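Long-range contact in acyl-CoA dehydrogenase (Slackia heliotrinireducens, PDB 4RM7), which belongs to the acyl-CoA dehydrogenase family, whose members have helical N- and C-terminal domains around a middle beta domain: residues A251-V265 against L288-V302. Sequence-based numbering, arbitrary orientation.
Sequences AAALGEAQAAMEDAV and LTEMEVKLTNMRNLV
L295 and M261 interlock as reciprocal knobs-into-holes between two antiparallel helices of the C-terminal helical domain of the acyl-CoA dehydrogenase fold; the axes of segments 251-265 and 288-302 run 155° apart and approach to 9.9 Å. L295 enters the hole formed by L254, A257, Q258 and M261, where its two methyls divide the work: CD2 meets A257 CB at 4.0 Å, while CD1 lies against M261 CG at 3.8 Å. In return the selenomethionine M261 sits among L288, M291, E292 and L295. With CG anti to the backbone N (chi1 171°) and a bend at chi2, its SE comes within 3.7 Å of CE of M291, also a selenomethionine, and that CE in turn touches A264 CB.

At the A251 end, L254 CD1 packs on M298 CB and also lies over one guanidinium face of R299, 3.8 Å above the plane and offset toward the rim. The edge of that guanidinium makes a hydrogen bond: NH2 donates to Q258 OE1 over 2.9 Å, almost straight at 173°, with the acceptor in the guanidinium plane. Beside it, one water donates to Q258 OE1 and E292 OE2 and accepts from R299 NH1. A salt bridge from R299 NE to E78 in helix 70-84 further restrains that group. Tying this interface to the assembly, E292 OE1 and Q258 NE2 both hydrogen-bond Y384 OH of the second subunit.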
ATOM      1  N   ALA A 251     -20.337  -1.488 -10.856  1.00 35.24           N
ATOM      2  CA  ALA A 251     -20.306  -1.964 -12.232  1.00 33.41           C
ATOM      3  C   ALA A 251     -19.780  -0.872 -13.188  1.00 42.16           C
ATOM      4  O   ALA A 251     -19.026  -1.162 -14.122  1.00 40.42           O
ATOM      5  CB  ALA A 251     -21.694  -2.435 -12.656  1.00 29.73           C
ATOM      6  N   ALA A 252     -20.165   0.380 -12.949  1.00 44.85           N
ATOM      7  CA  ALA A 252     -19.652   1.482 -13.749  1.00 40.28           C
ATOM      8  C   ALA A 252     -18.159   1.655 -13.524  1.00 40.71           C
ATOM      9  O   ALA A 252     -17.410   1.894 -14.472  1.00 45.16           O
ATOM     10  CB  ALA A 252     -20.402   2.805 -13.436  1.00 28.10           C
ATOM     11  N   ALA A 253     -17.723   1.538 -12.273  1.00 41.98           N
ATOM     12  CA  ALA A 253     -16.310   1.714 -11.959  1.00 39.80           C
ATOM     13  C   ALA A 253     -15.468   0.635 -12.656  1.00 42.70           C
ATOM     14  O   ALA A 253     -14.400   0.908 -13.221  1.00 45.00           O
ATOM     15  CB  ALA A 253     -16.107   1.675 -10.479  1.00 33.73           C
ATOM     16  N   LEU A 254     -15.980  -0.588 -12.626  1.00 30.58           N
ATOM     17  CA  LEU A 254     -15.316  -1.726 -13.229  1.00 34.40           C
ATOM     18  C   LEU A 254     -15.180  -1.525 -14.743  1.00 40.91           C
ATOM     19  O   LEU A 254     -14.121  -1.733 -15.341  1.00 41.10           O
ATOM     20  CB  LEU A 254     -16.106  -2.987 -12.920  1.00 33.90           C
ATOM     21  CG  LEU A 254     -15.750  -4.258 -13.678  1.00 41.79           C
ATOM     22  CD1 LEU A 254     -14.303  -4.673 -13.386  1.00 35.54           C
ATOM     23  CD2 LEU A 254     -16.752  -5.361 -13.323  1.00 35.94           C
ATOM     24  N   GLY A 255     -16.275  -1.118 -15.353  1.00 34.24           N
ATOM     25  CA  GLY A 255     -16.299  -0.879 -16.773  1.00 29.35           C
ATOM     26  C   GLY A 255     -15.298   0.181 -17.170  1.00 34.57           C
ATOM     27  O   GLY A 255     -14.523  -0.019 -18.104  1.00 38.11           O
ATOM     28  N   GLU A 256     -15.310   1.317 -16.482  1.00 33.27           N
ATOM     29  CA  GLU A 256     -14.413   2.397 -16.861  1.00 34.18           C
ATOM     30  C   GLU A 256     -12.963   1.964 -16.644  1.00 36.17           C
ATOM     31  O   GLU A 256     -12.100   2.217 -17.488  1.00 35.93           O
ATOM     32  CB  GLU A 256     -14.718   3.667 -16.077  1.00 34.29           C
ATOM     33  CG  GLU A 256     -16.076   4.253 -16.360  1.00 36.59           C
ATOM     34  CD  GLU A 256     -16.165   5.710 -15.935  1.00 42.03           C
ATOM     35  OE1 GLU A 256     -16.941   6.028 -15.006  1.00 41.98           O
ATOM     36  OE2 GLU A 256     -15.463   6.545 -16.539  1.00 44.02           O
ATOM     37  N   ALA A 257     -12.706   1.318 -15.505  1.00 28.61           N
ATOM     38  CA  ALA A 257     -11.383   0.805 -15.192  1.00 32.73           C
ATOM     39  C   ALA A 257     -10.917  -0.141 -16.296  1.00 38.15           C
ATOM     40  O   ALA A 257      -9.763  -0.121 -16.728  1.00 44.62           O
ATOM     41  CB  ALA A 257     -11.390   0.082 -13.819  1.00 29.06           C
ATOM     42  N   GLN A 258     -11.838  -0.961 -16.770  1.00 32.56           N
ATOM     43  CA  GLN A 258     -11.510  -1.910 -17.812  1.00 33.24           C
ATOM     44  C   GLN A 258     -11.096  -1.178 -19.101  1.00 38.05           C
ATOM     45  O   GLN A 258     -10.236  -1.662 -19.846  1.00 44.55           O
ATOM     46  CB  GLN A 258     -12.701  -2.840 -18.058  1.00 31.66           C
ATOM     47  CG  GLN A 258     -12.457  -3.872 -19.123  1.00 37.04           C
ATOM     48  CD  GLN A 258     -11.360  -4.833 -18.734  1.00 44.91           C
ATOM     49  OE1 GLN A 258     -11.535  -5.628 -17.825  1.00 48.80           O
ATOM     50  NE2 GLN A 258     -10.220  -4.769 -19.425  1.00 47.83           N
ATOM     51  N   ALA A 259     -11.702  -0.011 -19.352  1.00 35.61           N
ATOM     52  CA  ALA A 259     -11.413   0.775 -20.553  1.00 37.80           C
ATOM     53  C   ALA A 259     -10.005   1.359 -20.476  1.00 42.84           C
ATOM     54  O   ALA A 259      -9.268   1.370 -21.465  1.00 52.32           O
ATOM     55  CB  ALA A 259     -12.434   1.880 -20.727  1.00 37.74           C
ATOM     56  N   ALA A 260      -9.642   1.825 -19.285  1.00 34.54           N
ATOM     57  CA  ALA A 260      -8.303   2.315 -19.012  1.00 37.18           C
ATOM     58  C   ALA A 260      -7.244   1.226 -19.210  1.00 40.88           C
ATOM     59  O   ALA A 260      -6.153   1.485 -19.718  1.00 44.61           O
ATOM     60  CB  ALA A 260      -8.225   2.859 -17.599  1.00 31.88           C
HETATM   61  N   MSE A 261      -7.571   0.012 -18.791  1.00 36.88           N
HETATM   62  CA  MSE A 261      -6.647  -1.096 -18.941  1.00 41.33           C
HETATM   63  C   MSE A 261      -6.416  -1.415 -20.426  1.00 41.79           C
HETATM   64  O   MSE A 261      -5.272  -1.567 -20.859  1.00 38.60           O
HETATM   65  CB  MSE A 261      -7.156  -2.331 -18.197  1.00 39.00           C
HETATM   66  CG  MSE A 261      -6.348  -3.577 -18.489  1.00 45.29           C
HETATM   67 SE   MSE A 261      -4.558  -3.483 -17.715  0.69 51.95          SE
HETATM   68  CE  MSE A 261      -4.248  -5.397 -17.661  1.00 52.60           C
ATOM     69  N   GLU A 262      -7.495  -1.499 -21.200  1.00 34.46           N
ATOM     70  CA  GLU A 262      -7.367  -1.661 -22.650  1.00 36.47           C
ATOM     71  C   GLU A 262      -6.451  -0.620 -23.306  1.00 43.89           C
ATOM     72  O   GLU A 262      -5.620  -0.976 -24.155  1.00 54.37           O
ATOM     73  CB  GLU A 262      -8.725  -1.626 -23.310  1.00 33.69           C
ATOM     74  CG  GLU A 262      -9.585  -2.789 -22.905  1.00 44.41           C
ATOM     75  CD  GLU A 262     -11.031  -2.618 -23.334  1.00 56.35           C
ATOM     76  OE1 GLU A 262     -11.332  -1.605 -24.006  1.00 59.82           O
ATOM     77  OE2 GLU A 262     -11.865  -3.495 -23.005  1.00 58.47           O
ATOM     78  N   ASP A 263      -6.560   0.648 -22.909  1.00 42.71           N
ATOM     79  CA  ASP A 263      -5.676   1.679 -23.486  1.00 42.29           C
ATOM     80  C   ASP A 263      -4.216   1.441 -23.096  1.00 46.02           C
ATOM     81  O   ASP A 263      -3.313   1.565 -23.937  1.00 49.55           O
ATOM     82  CB  ASP A 263      -6.099   3.098 -23.064  1.00 43.69           C
ATOM     83  CG  ASP A 263      -7.476   3.484 -23.588  1.00 52.99           C
ATOM     84  OD1 ASP A 263      -7.997   2.764 -24.461  1.00 55.89           O
ATOM     85  OD2 ASP A 263      -8.038   4.502 -23.127  1.00 62.02           O
ATOM     86  N   ALA A 264      -3.995   1.110 -21.823  1.00 41.17           N
ATOM     87  CA  ALA A 264      -2.666   0.778 -21.321  1.00 41.84           C
ATOM     88  C   ALA A 264      -2.048  -0.364 -22.128  1.00 48.91           C
ATOM     89  O   ALA A 264      -0.913  -0.262 -22.600  1.00 51.73           O
ATOM     90  CB  ALA A 264      -2.734   0.398 -19.834  1.00 38.34           C
ATOM     91  N   VAL A 265      -2.804  -1.446 -22.289  1.00 47.61           N
ATOM     92  CA  VAL A 265      -2.326  -2.601 -23.031  1.00 48.45           C
ATOM     93  C   VAL A 265      -2.052  -2.223 -24.496  1.00 49.77           C
ATOM     94  O   VAL A 265      -1.009  -2.564 -25.044  1.00 54.33           O
ATOM     95  CB  VAL A 265      -3.331  -3.778 -22.948  1.00 44.01           C
ATOM     96  CG1 VAL A 265      -2.914  -4.881 -23.866  1.00 44.08           C
ATOM     97  CG2 VAL A 265      -3.427  -4.311 -21.500  1.00 42.33           C
ATOM     98  N   LEU A 288       0.898  -4.191 -15.173  1.00 42.09           N
ATOM     99  CA  LEU A 288      -0.114  -4.920 -15.917  1.00 43.38           C
ATOM    100  C   LEU A 288      -0.747  -6.072 -15.135  1.00 46.57           C
ATOM    101  O   LEU A 288      -1.977  -6.179 -15.110  1.00 44.53           O
ATOM    102  CB  LEU A 288       0.482  -5.446 -17.228  1.00 46.29           C
ATOM    103  CG  LEU A 288       0.640  -4.340 -18.279  1.00 46.83           C
ATOM    104  CD1 LEU A 288       1.075  -4.894 -19.621  1.00 45.49           C
ATOM    105  CD2 LEU A 288      -0.672  -3.589 -18.409  1.00 43.17           C
ATOM    106  N   THR A 289       0.056  -6.943 -14.560  1.00 47.14           N
ATOM    107  CA  THR A 289      -0.486  -8.031 -13.775  1.00 49.95           C
ATOM    108  C   THR A 289      -1.200  -7.519 -12.529  1.00 49.06           C
ATOM    109  O   THR A 289      -2.231  -8.030 -12.143  1.00 44.62           O
ATOM    110  CB  THR A 289       0.525  -9.181 -13.504  1.00 55.54           C
ATOM    111  OG1 THR A 289       1.668  -8.690 -12.813  1.00 66.32           O
ATOM    112  CG2 THR A 289       0.959  -9.867 -14.764  1.00 62.11           C
ATOM    113  N   GLU A 290      -0.640  -6.501 -11.905  1.00 45.15           N
ATOM    114  CA  GLU A 290      -1.276  -5.880 -10.741  1.00 42.80           C
ATOM    115  C   GLU A 290      -2.686  -5.364 -11.109  1.00 43.28           C
ATOM    116  O   GLU A 290      -3.666  -5.617 -10.417  1.00 44.72           O
ATOM    117  CB  GLU A 290      -0.396  -4.749 -10.222  1.00 43.70           C
ATOM    118  CG  GLU A 290      -0.772  -4.261  -8.871  1.00 63.27           C
ATOM    119  CD  GLU A 290      -0.144  -5.106  -7.778  1.00 75.17           C
ATOM    120  OE1 GLU A 290       1.037  -5.507  -7.929  1.00 74.42           O
ATOM    121  OE2 GLU A 290      -0.843  -5.376  -6.776  1.00 77.59           O
HETATM  122  N   MSE A 291      -2.778  -4.670 -12.241  1.00 43.48           N
HETATM  123  CA  MSE A 291      -4.057  -4.187 -12.763  1.00 41.67           C
HETATM  124  C   MSE A 291      -5.048  -5.307 -13.113  1.00 40.80           C
HETATM  125  O   MSE A 291      -6.234  -5.205 -12.808  1.00 43.52           O
HETATM  126  CB  MSE A 291      -3.818  -3.318 -13.994  1.00 40.15           C
HETATM  127  CG  MSE A 291      -3.152  -1.994 -13.668  1.00 46.58           C
HETATM  128 SE   MSE A 291      -2.120  -1.284 -15.163  0.71 47.89          SE
HETATM  129  CE  MSE A 291      -3.530  -0.334 -16.153  1.00 40.10           C
ATOM    130  N   GLU A 292      -4.576  -6.363 -13.763  1.00 35.60           N
ATOM    131  CA  GLU A 292      -5.479  -7.436 -14.115  1.00 34.69           C
ATOM    132  C   GLU A 292      -5.968  -8.170 -12.850  1.00 36.93           C
ATOM    133  O   GLU A 292      -7.099  -8.664 -12.819  1.00 41.40           O
ATOM    134  CB  GLU A 292      -4.814  -8.402 -15.096  1.00 37.37           C
ATOM    135  CG  GLU A 292      -5.812  -9.362 -15.778  1.00 39.27           C
ATOM    136  CD  GLU A 292      -6.884  -8.636 -16.627  1.00 42.52           C
ATOM    137  OE1 GLU A 292      -6.597  -7.558 -17.161  1.00 53.10           O
ATOM    138  OE2 GLU A 292      -8.014  -9.141 -16.779  1.00 51.54           O
ATOM    139  N   VAL A 293      -5.139  -8.232 -11.809  1.00 38.85           N
ATOM    140  CA  VAL A 293      -5.575  -8.827 -10.548  1.00 40.42           C
ATOM    141  C   VAL A 293      -6.708  -7.998  -9.941  1.00 44.22           C
ATOM    142  O   VAL A 293      -7.727  -8.534  -9.491  1.00 43.30           O
ATOM    143  CB  VAL A 293      -4.454  -8.920  -9.516  1.00 35.21           C
ATOM    144  CG1 VAL A 293      -5.046  -9.175  -8.145  1.00 33.66           C
ATOM    145  CG2 VAL A 293      -3.464 -10.007  -9.874  1.00 36.46           C
ATOM    146  N   LYS A 294      -6.527  -6.684  -9.933  1.00 39.73           N
ATOM    147  CA  LYS A 294      -7.558  -5.821  -9.383  1.00 41.92           C
ATOM    148  C   LYS A 294      -8.853  -5.924 -10.191  1.00 47.97           C
ATOM    149  O   LYS A 294      -9.932  -5.996  -9.604  1.00 41.98           O
ATOM    150  CB  LYS A 294      -7.065  -4.376  -9.304  1.00 32.09           C
ATOM    151  CG  LYS A 294      -6.001  -4.222  -8.226  1.00 33.60           C
ATOM    152  CD  LYS A 294      -5.466  -2.830  -8.160  1.00 34.82           C
ATOM    153  CE  LYS A 294      -4.276  -2.775  -7.231  1.00 39.85           C
ATOM    154  NZ  LYS A 294      -3.674  -1.410  -7.199  1.00 46.83           N
ATOM    155  N   LEU A 295      -8.751  -5.968 -11.522  1.00 41.95           N
ATOM    156  CA  LEU A 295      -9.948  -6.081 -12.357  1.00 33.65           C
ATOM    157  C   LEU A 295     -10.656  -7.403 -12.077  1.00 40.47           C
ATOM    158  O   LEU A 295     -11.888  -7.454 -12.001  1.00 46.12           O
ATOM    159  CB  LEU A 295      -9.610  -6.000 -13.838  1.00 31.36           C
ATOM    160  CG  LEU A 295      -9.185  -4.675 -14.431  1.00 36.90           C
ATOM    161  CD1 LEU A 295      -8.701  -4.887 -15.862  1.00 33.08           C
ATOM    162  CD2 LEU A 295     -10.384  -3.733 -14.371  1.00 38.93           C
ATOM    163  N   THR A 296      -9.868  -8.468 -11.934  1.00 35.64           N
ATOM    164  CA  THR A 296     -10.415  -9.791 -11.624  1.00 34.45           C
ATOM    165  C   THR A 296     -11.206  -9.741 -10.317  1.00 40.37           C
ATOM    166  O   THR A 296     -12.332 -10.217 -10.249  1.00 52.08           O
ATOM    167  CB  THR A 296      -9.307 -10.862 -11.518  1.00 37.10           C
ATOM    168  OG1 THR A 296      -8.461 -10.788 -12.671  1.00 44.46           O
ATOM    169  CG2 THR A 296      -9.915 -12.268 -11.449  1.00 31.94           C
ATOM    170  N   ASN A 297     -10.611  -9.151  -9.291  1.00 37.63           N
ATOM    171  CA  ASN A 297     -11.251  -9.039  -7.987  1.00 39.37           C
ATOM    172  C   ASN A 297     -12.535  -8.184  -8.038  1.00 41.53           C
ATOM    173  O   ASN A 297     -13.580  -8.595  -7.553  1.00 40.54           O
ATOM    174  CB  ASN A 297     -10.249  -8.475  -6.955  1.00 39.07           C
ATOM    175  CG  ASN A 297      -9.180  -9.495  -6.542  1.00 40.71           C
ATOM    176  OD1 ASN A 297      -9.343 -10.701  -6.740  1.00 45.15           O
ATOM    177  ND2 ASN A 297      -8.095  -9.013  -5.941  1.00 36.37           N
HETATM  178  N   MSE A 298     -12.447  -7.002  -8.637  1.00 37.28           N
HETATM  179  CA  MSE A 298     -13.606  -6.143  -8.832  1.00 34.74           C
HETATM  180  C   MSE A 298     -14.779  -6.876  -9.458  1.00 38.37           C
HETATM  181  O   MSE A 298     -15.908  -6.773  -8.974  1.00 41.75           O
HETATM  182  CB  MSE A 298     -13.257  -4.960  -9.720  1.00 29.86           C
HETATM  183  CG  MSE A 298     -12.311  -3.957  -9.099  1.00 46.03           C
HETATM  184 SE   MSE A 298     -12.042  -2.497 -10.370  0.81 55.72          SE
HETATM  185  CE  MSE A 298     -10.116  -2.634 -10.549  1.00 54.97           C
ATOM    186  N   ARG A 299     -14.496  -7.610 -10.533  1.00 35.01           N
ATOM    187  CA  ARG A 299     -15.530  -8.269 -11.324  1.00 32.88           C
ATOM    188  C   ARG A 299     -16.167  -9.377 -10.507  1.00 39.69           C
ATOM    189  O   ARG A 299     -17.384  -9.519 -10.472  1.00 44.26           O
ATOM    190  CB  ARG A 299     -14.946  -8.811 -12.634  1.00 34.47           C
ATOM    191  CG  ARG A 299     -15.980  -9.340 -13.611  1.00 37.77           C
ATOM    192  CD  ARG A 299     -15.405  -9.544 -15.022  1.00 34.87           C
ATOM    193  NE  ARG A 299     -15.222  -8.271 -15.709  1.00 44.84           N
ATOM    194  CZ  ARG A 299     -14.057  -7.778 -16.129  1.00 45.19           C
ATOM    195  NH1 ARG A 299     -12.923  -8.452 -15.930  1.00 39.65           N
ATOM    196  NH2 ARG A 299     -14.031  -6.584 -16.733  1.00 35.34           N
ATOM    197  N   ASN A 300     -15.327 -10.148  -9.834  1.00 37.45           N
ATOM    198  CA  ASN A 300     -15.790 -11.165  -8.927  1.00 37.16           C
ATOM    199  C   ASN A 300     -16.709 -10.610  -7.815  1.00 42.49           C
ATOM    200  O   ASN A 300     -17.696 -11.239  -7.466  1.00 43.51           O
ATOM    201  CB  ASN A 300     -14.594 -11.869  -8.307  1.00 39.37           C
ATOM    202  CG  ASN A 300     -14.002 -12.925  -9.220  1.00 43.99           C
ATOM    203  OD1 ASN A 300     -14.685 -13.445 -10.111  1.00 38.29           O
ATOM    204  ND2 ASN A 300     -12.736 -13.274  -8.983  1.00 36.05           N
ATOM    205  N   LEU A 301     -16.391  -9.439  -7.272  1.00 39.06           N
ATOM    206  CA  LEU A 301     -17.193  -8.891  -6.191  1.00 35.79           C
ATOM    207  C   LEU A 301     -18.499  -8.349  -6.744  1.00 35.66           C
ATOM    208  O   LEU A 301     -19.563  -8.600  -6.183  1.00 39.97           O
ATOM    209  CB  LEU A 301     -16.449  -7.797  -5.437  1.00 32.55           C
ATOM    210  CG  LEU A 301     -15.259  -8.255  -4.591  1.00 34.80           C
ATOM    211  CD1 LEU A 301     -14.516  -7.044  -4.020  1.00 39.90           C
ATOM    212  CD2 LEU A 301     -15.692  -9.168  -3.459  1.00 32.35           C
ATOM    213  N   VAL A 302     -18.426  -7.644  -7.866  1.00 27.87           N
ATOM    214  CA  VAL A 302     -19.625  -7.057  -8.455  1.00 34.01           C
ATOM    215  C   VAL A 302     -20.576  -8.154  -8.956  1.00 48.31           C
ATOM    216  O   VAL A 302     -21.743  -8.208  -8.550  1.00 47.92           O
ATOM    217  CB  VAL A 302     -19.257  -6.091  -9.576  1.00 31.94           C
ATOM    218  CG1 VAL A 302     -20.504  -5.551 -10.247  1.00 34.10           C
ATOM    219  CG2 VAL A 302     -18.456  -4.945  -9.000  1.00 31.42           C
TER
HETATM  220  O   HOH W   1     -10.364  -7.885 -17.204  1.00 48.14           O